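Local coordinates for protein tryptophan halogenase (Shewanella frigidimarina, PDB 2PYX) that probably acts as a flavin-dependent tryptophan halogenase, a nucleotide-binding enzyme of the FAD monooxygenase type, at residues V135-A138 with E139-S143. Numbering follows the deposited sequence.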
# COMPACT_ATOMS: atom_id res chain seq x y z
N VAL A 135 12.31 -15.86 21.80
CA VAL A 135 11.32 -14.82 21.61
C VAL A 135 11.37 -14.37 20.14
O VAL A 135 12.44 -14.35 19.56
CB VAL A 135 11.60 -13.62 22.55
CG1 VAL A 135 12.94 -12.96 22.27
CG2 VAL A 135 10.46 -12.61 22.55
N SER A 136 10.20 -14.04 19.59
CA SER A 136 10.14 -13.54 18.21
C SER A 136 10.75 -12.18 18.11
O SER A 136 10.74 -11.40 19.05
CB SER A 136 8.72 -13.51 17.68
OG SER A 136 7.92 -12.56 18.36
N PHE A 137 11.30 -11.87 16.94
CA PHE A 137 11.78 -10.54 16.68
C PHE A 137 10.69 -9.50 16.98
O PHE A 137 10.93 -8.53 17.69
CB PHE A 137 12.26 -10.46 15.23
CG PHE A 137 12.73 -9.09 14.81
CD1 PHE A 137 13.76 -8.43 15.46
CD2 PHE A 137 12.10 -8.44 13.76
CE1 PHE A 137 14.17 -7.17 15.06
CE2 PHE A 137 12.51 -7.20 13.34
CZ PHE A 137 13.53 -6.54 13.99
N ALA A 138 9.50 -9.69 16.45
CA ALA A 138 8.46 -8.67 16.63
C ALA A 138 8.07 -8.49 18.10
O ALA A 138 7.93 -7.36 18.57
CB ALA A 138 7.24 -8.98 15.81
N GLU A 139 7.94 -9.60 18.83
CA GLU A 139 7.67 -9.41 20.27
C GLU A 139 8.81 -8.68 20.99
O GLU A 139 8.53 -7.88 21.90
CB GLU A 139 7.41 -10.74 20.93
CG GLU A 139 6.97 -10.55 22.40
CD GLU A 139 6.54 -11.82 23.10
OE1 GLU A 139 6.16 -12.80 22.43
OE2 GLU A 139 6.59 -11.83 24.35
N ALA A 140 10.05 -8.96 20.60
CA ALA A 140 11.20 -8.38 21.27
C ALA A 140 11.31 -6.88 21.06
O ALA A 140 11.83 -6.18 21.94
CB ALA A 140 12.49 -9.06 20.82
N VAL A 141 10.86 -6.36 19.90
CA VAL A 141 11.18 -4.98 19.52
C VAL A 141 9.98 -4.07 19.35
O VAL A 141 10.13 -2.88 19.14
CB VAL A 141 12.03 -4.88 18.23
CG1 VAL A 141 13.29 -5.71 18.33
CG2 VAL A 141 11.23 -5.28 17.02
N CYS A 142 8.77 -4.61 19.42
CA CYS A 142 7.61 -3.74 19.30
C CYS A 142 6.50 -4.25 20.18
O CYS A 142 6.59 -5.33 20.76
CB CYS A 142 7.14 -3.59 17.84
SG CYS A 142 6.11 -4.98 17.19
N SER A 143 5.50 -3.40 20.38
CA SER A 143 4.35 -3.79 21.21
C SER A 143 3.20 -4.33 20.37
O SER A 143 2.31 -5.00 20.87
CB SER A 143 3.87 -2.62 22.08
OG SER A 143 3.41 -1.54 21.29
O HOH W 1 7.84 -14.68 21.07
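S136 caps the short helix 137-141, in which A140 N donates to S136 O at 3.0 Å and C142 N to A138 O at 3.0 Å, while the bond from V141 N to F137 O is weak. The hydroxyl of S136 turns back over the helix start, its OG lying between the backbone N and carbonyl carbon (chi1 66°), and accepts from E139 N at 3.0 Å with an N-H...O angle of 156°. A single water, accepting from S136 N and donating to E139 OE1, links the E139 carboxylate to the backbone of the cap residue. The CG2 methyl of V135 lies against the extended E139 chain, 3.9 Å from E139 CB. One turn on, V141 sets CG2 over a face of the F137 ring, 4.1 Å from its centroid and displaced toward the rim, a CH-pi contact; V141 CG1 meets F137 CE1 at 3.7 Å. The F137 ring also meets those of W128 and Y467, on helices 125-128 and 462-471, whereas A140 packs on F494 of helix 484-507. The arrangement is a serine N-cap opening the short helix 137-141, in which the reciprocal link from the E139 side chain to S136 N runs through water, so it is not a direct capping box.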